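Local atomic coordinates of protein CbbY (Rhodobacter sphaeroides, PDB entry 4UAS), a protein that hydrolyses xylulose-1,5-bisphosphate, a potent Rubisco inhibitor, to xylulose 5-phosphate and phosphate, as a magnesium-dependent phosphatase of the HAD superfamily. Residues 39-42 and 43-47; 124-127 and 128-132. All coordinates share one frame; numbering follows the deposited sequence. Where two conformers were deposited one is given.

Contact 1: 39-42 and 43-47; sequences REEY and RELLT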
loop_
_atom_site.group_PDB
_atom_site.type_symbol
_atom_site.label_atom_id
_atom_site.label_comp_id
_atom_site.label_asym_id
_atom_site.label_seq_id
_atom_site.Cartn_x
_atom_site.Cartn_y
_atom_site.Cartn_z
ATOM N N ARG A 39 15.166 -9.197 -7.123
ATOM C CA ARG A 39 14.052 -8.488 -7.737
ATOM C C ARG A 39 13.126 -9.343 -8.574
ATOM O O ARG A 39 11.920 -9.173 -8.582
ATOM C CB ARG A 39 14.522 -7.325 -8.599
ATOM C CG ARG A 39 14.986 -6.152 -7.859
ATOM C CD ARG A 39 15.426 -5.067 -8.796
ATOM N NE ARG A 39 15.669 -3.816 -8.153
ATOM C CZ ARG A 39 16.014 -2.717 -8.799
ATOM N NH1 ARG A 39 16.186 -2.682 -10.111
ATOM N NH2 ARG A 39 16.224 -1.606 -8.147
ATOM N N GLU A 40 13.725 -10.293 -9.310
ATOM C CA GLU A 40 12.921 -11.159 -10.146
ATOM C C GLU A 40 11.942 -11.970 -9.282
ATOM O O GLU A 40 10.740 -12.077 -9.594
ATOM C CB GLU A 40 13.846 -12.088 -10.962
ATOM C CG GLU A 40 13.103 -13.105 -11.779
ATOM C CD GLU A 40 13.981 -13.908 -12.740
ATOM O OE1 GLU A 40 15.109 -13.574 -13.008
ATOM O OE2 GLU A 40 13.454 -14.796 -13.398
ATOM N N GLU A 41 12.456 -12.567 -8.201
ATOM C CA GLU A 41 11.568 -13.366 -7.349
ATOM C C GLU A 41 10.591 -12.435 -6.601
ATOM O O GLU A 41 9.417 -12.779 -6.419
ATOM C CB GLU A 41 12.364 -14.230 -6.412
ATOM C CG GLU A 41 11.519 -15.006 -5.433
ATOM C CD GLU A 41 12.204 -16.168 -4.809
ATOM O OE1 GLU A 41 13.422 -16.169 -4.752
ATOM O OE2 GLU A 41 11.540 -17.097 -4.396
ATOM N N TYR A 42 11.047 -11.281 -6.146
ATOM C CA TYR A 42 10.155 -10.406 -5.407
ATOM C C TYR A 42 9.012 -9.915 -6.262
ATOM O O TYR A 42 7.846 -9.797 -5.787
ATOM C CB TYR A 42 10.983 -9.241 -4.784
ATOM C CG TYR A 42 10.231 -8.549 -3.670
ATOM C CD1 TYR A 42 9.874 -9.251 -2.509
ATOM C CD2 TYR A 42 9.843 -7.217 -3.748
ATOM C CE1 TYR A 42 9.225 -8.649 -1.439
ATOM C CE2 TYR A 42 9.197 -6.598 -2.715
ATOM C CZ TYR A 42 8.884 -7.281 -1.565
ATOM O OH TYR A 42 8.171 -6.709 -0.540
ATOM N N ARG A 43 9.229 -9.641 -7.528
ATOM C CA ARG A 43 8.122 -9.228 -8.425
ATOM C C ARG A 43 7.024 -10.245 -8.481
ATOM O O ARG A 43 5.862 -9.881 -8.497
ATOM C CB ARG A 43 8.696 -8.951 -9.810
ATOM C CG ARG A 43 7.641 -8.387 -10.793
ATOM C CD ARG A 43 8.217 -8.137 -12.175
ATOM N NE ARG A 43 9.202 -7.063 -12.107
ATOM C CZ ARG A 43 9.014 -5.771 -12.246
ATOM N NH1 ARG A 43 7.795 -5.250 -12.574
ATOM N NH2 ARG A 43 9.977 -4.965 -11.962
ATOM N N GLU A 44 7.385 -11.548 -8.426
ATOM C CA GLU A 44 6.365 -12.626 -8.373
ATOM C C GLU A 44 5.685 -12.684 -7.019
ATOM O O GLU A 44 4.443 -12.731 -6.931
ATOM C CB GLU A 44 7.007 -13.945 -8.722
ATOM C CG GLU A 44 7.620 -14.032 -10.124
ATOM C CD GLU A 44 6.639 -13.646 -11.221
ATOM O OE1 GLU A 44 5.488 -14.213 -11.230
ATOM O OE2 GLU A 44 7.012 -12.739 -12.074
ATOM N N LEU A 45 6.473 -12.655 -5.968
ATOM C CA LEU A 45 5.910 -12.720 -4.631
ATOM C C LEU A 45 4.982 -11.562 -4.281
ATOM O O LEU A 45 4.095 -11.718 -3.408
ATOM C CB LEU A 45 7.051 -12.821 -3.610
ATOM C CG LEU A 45 7.862 -14.096 -3.549
ATOM C CD1 LEU A 45 9.049 -13.948 -2.606
ATOM C CD2 LEU A 45 6.960 -15.270 -3.167
ATOM N N LEU A 46 5.172 -10.419 -4.920
ATOM C CA LEU A 46 4.343 -9.257 -4.712
ATOM C C LEU A 46 2.916 -9.456 -5.132
ATOM O O LEU A 46 2.055 -8.659 -4.706
ATOM C CB LEU A 46 4.945 -8.023 -5.405
ATOM C CG LEU A 46 6.056 -7.279 -4.639
ATOM C CD1 LEU A 46 6.698 -6.265 -5.538
ATOM C CD2 LEU A 46 5.492 -6.609 -3.418
ATOM N N THR A 47 2.580 -10.461 -5.909
ATOM C CA THR A 47 1.192 -10.734 -6.281
ATOM C C THR A 47 0.392 -11.277 -5.105
ATOM O O THR A 47 -0.838 -11.288 -5.166
ATOM C CB THR A 47 1.015 -11.630 -7.518
ATOM O OG1 THR A 47 1.462 -12.965 -7.186
ATOM C CG2 THR A 47 1.807 -11.075 -8.697
HETATM O O HOH W 1 11.711 -7.432 -10.989
HETATM O O HOH W 2 9.674 -11.677 -12.058
#
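Y42, on the short helix 39-45, meets L46 one turn further along the chain. L46 CG lies over one face of the Y42 ring, 4.1 Å from its centroid, in a CH-pi contact displaced toward the rim. With Y42 CG anti to the backbone N (chi1 -162°), the ring lies beside the carbonyl that accepts L46 N, at 2.9 Å from Y42 O. R43 N to R39 O and L45 N to E41 O are the other i to i+4 bonds. Two waters join side chains to the backbone. One accepts from R43 NE at 2.8 Å and donates weakly to R39 O. The other donates to E40 O at 2.7 Å and to E44 OE2 at 2.9 Å. Y42 OH hydrogen-bonds OE1 of substrate-binding E17. R39 forms a salt bridge with E18, and R43 NH1 bonds to F197 O. Helix 39-45 packs on helices 17-31 and 51-61, probably in the helical cap inserted after the first strand, as in related HAD phosphatases. Without the ring and hydroxyl of Y42, as with an alanine here, E17 OE1 would probably lose this hydrogen-bond partner and L46 the face it packs on. One ring thus serves an apolar and a polar neighbour.

Contact 2: 124-127 and 128-132; sequences ALCR and ACFGH
A124 O accepts A128 N at 3.1 Å and L125 O accepts C129 N at 2.8 Å, i to i+4 bonds near the end of helix 119-129, before the chain swings off through G131, which has positive phi (73°). This is the C-terminal end of the helix in the beta-alpha-beta unit of strands 110-114 and 140-142, part of the Rossmann-like core of HAD phosphatases. C126 O accepts three N-H groups: F130 N at 2.9 Å, a donor tilted from the carbonyl plane, and more weakly G131 N and H132 N. G131 N also bonds weakly to R127 O, and G131 CA brings a C-H toward the same oxygen. C126 SG approaches the F130 ring obliquely, 5.2 Å from its centroid, in a sulfur-aromatic contact whose nearest ring atom is CD2. L125 turns CG away from its backbone nitrogen (chi1 -179°), which brings it to 4.1 Å from C129 SG, while L125 CD2 comes near F130 CE2. Outside the turn, C129 and F130 both touch L93, and A124 and A128 touch M86 of helix 71-87. R127 bends back along the helix at chi3 (-59°), and A124 CA lies over one face of its guanidinium, 3.5 Å above the plane and offset toward the rim.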
loop_
_atom_site.group_PDB
_atom_site.type_symbol
_atom_site.label_atom_id
_atom_site.label_comp_id
_atom_site.label_asym_id
_atom_site.label_seq_id
_atom_site.Cartn_x
_atom_site.Cartn_y
_atom_site.Cartn_z
ATOM N N ALA A 124 5.103 4.779 10.205
ATOM C CA ALA A 124 6.492 5.148 9.891
ATOM C C ALA A 124 6.554 6.002 8.628
ATOM O O ALA A 124 7.276 6.997 8.557
ATOM C CB ALA A 124 7.314 3.859 9.766
ATOM N N LEU A 125 5.787 5.631 7.594
ATOM C CA LEU A 125 5.737 6.416 6.398
ATOM C C LEU A 125 5.208 7.816 6.596
ATOM O O LEU A 125 5.759 8.776 6.096
ATOM C CB LEU A 125 4.937 5.665 5.315
ATOM C CG LEU A 125 4.832 6.397 3.972
ATOM C CD1 LEU A 125 4.496 5.355 2.871
ATOM C CD2 LEU A 125 3.610 7.314 3.909
ATOM N N CYS A 126 4.162 7.959 7.377
ATOM C CA CYS A 126 3.619 9.273 7.631
ATOM C C CYS A 126 4.560 10.151 8.446
ATOM O O CYS A 126 4.764 11.317 8.084
ATOM C CB CYS A 126 2.251 9.188 8.291
ATOM S SG CYS A 126 0.977 8.544 7.222
ATOM N N ARG A 127 5.267 9.570 9.457
ATOM C CA ARG A 127 6.230 10.356 10.206
ATOM C C ARG A 127 7.311 10.880 9.242
ATOM O O ARG A 127 7.713 12.062 9.326
ATOM C CB ARG A 127 6.805 9.581 11.370
ATOM C CG ARG A 127 5.865 9.356 12.505
ATOM C CD ARG A 127 6.651 8.816 13.710
ATOM N NE ARG A 127 7.353 7.522 13.406
ATOM C CZ ARG A 127 6.802 6.290 13.540
ATOM N NH1 ARG A 127 5.552 6.168 13.958
ATOM N NH2 ARG A 127 7.478 5.172 13.259
ATOM N N ALA A 128 7.854 10.019 8.399
ATOM C CA ALA A 128 9.007 10.355 7.552
ATOM C C ALA A 128 8.606 11.276 6.415
ATOM O O ALA A 128 9.346 12.216 6.070
ATOM C CB ALA A 128 9.667 9.103 7.050
ATOM N N CYS A 129 7.459 11.013 5.810
ATOM C CA CYS A 129 7.118 11.635 4.515
ATOM C C CYS A 129 6.162 12.797 4.642
ATOM O O CYS A 129 6.220 13.693 3.770
ATOM C CB CYS A 129 6.523 10.597 3.555
ATOM S SG CYS A 129 7.591 9.257 3.155
ATOM N N PHE A 130 5.272 12.779 5.627
ATOM C CA PHE A 130 4.327 13.825 5.846
ATOM C C PHE A 130 4.743 14.708 7.025
ATOM O O PHE A 130 4.227 15.817 7.152
ATOM C CB PHE A 130 2.888 13.342 6.028
ATOM C CG PHE A 130 2.189 12.760 4.806
ATOM C CD1 PHE A 130 1.593 13.628 3.867
ATOM C CD2 PHE A 130 2.027 11.441 4.628
ATOM C CE1 PHE A 130 0.958 13.144 2.797
ATOM C CE2 PHE A 130 1.361 10.969 3.567
ATOM C CZ PHE A 130 0.819 11.798 2.663
ATOM N N GLY A 131 5.603 14.214 7.946
ATOM C CA GLY A 131 6.040 14.862 9.146
ATOM C C GLY A 131 4.991 14.928 10.247
ATOM O O GLY A 131 4.996 15.838 11.061
ATOM N N HIS A 132 4.029 13.993 10.188
ATOM C CA HIS A 132 2.938 13.883 11.204
ATOM C C HIS A 132 2.628 12.433 11.496
ATOM O O HIS A 132 2.826 11.563 10.646
ATOM C CB HIS A 132 1.667 14.493 10.573
ATOM C CG HIS A 132 1.738 15.976 10.286
ATOM N ND1 HIS A 132 1.818 16.902 11.274
ATOM C CD2 HIS A 132 1.817 16.663 9.116
ATOM C CE1 HIS A 132 1.899 18.106 10.742
ATOM N NE2 HIS A 132 1.908 17.993 9.428
#

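In the fold
Contact 1 comes first along the chain and closes before contact 2 opens. Their centres are about 26 Å apart, and their nearest atoms about 13 Å, so they do not touch. Contact 1 sits among helices of what is probably the cap, with helices 17-31 and 51-61 as neighbours. Contact 2 belongs to the core that carries the parallel sheet. It ends helix 119-129, which follows strand 110-114 and also packs on helix 71-87. The side chains of L46 and L125 are about 8 and 10 Å from the magnesium ion. Each contact thus lies near the active site without touching the metal: contact 1 beside substrate-binding E17 and R54, contact 2 further along the helix that carries substrate-binding N121.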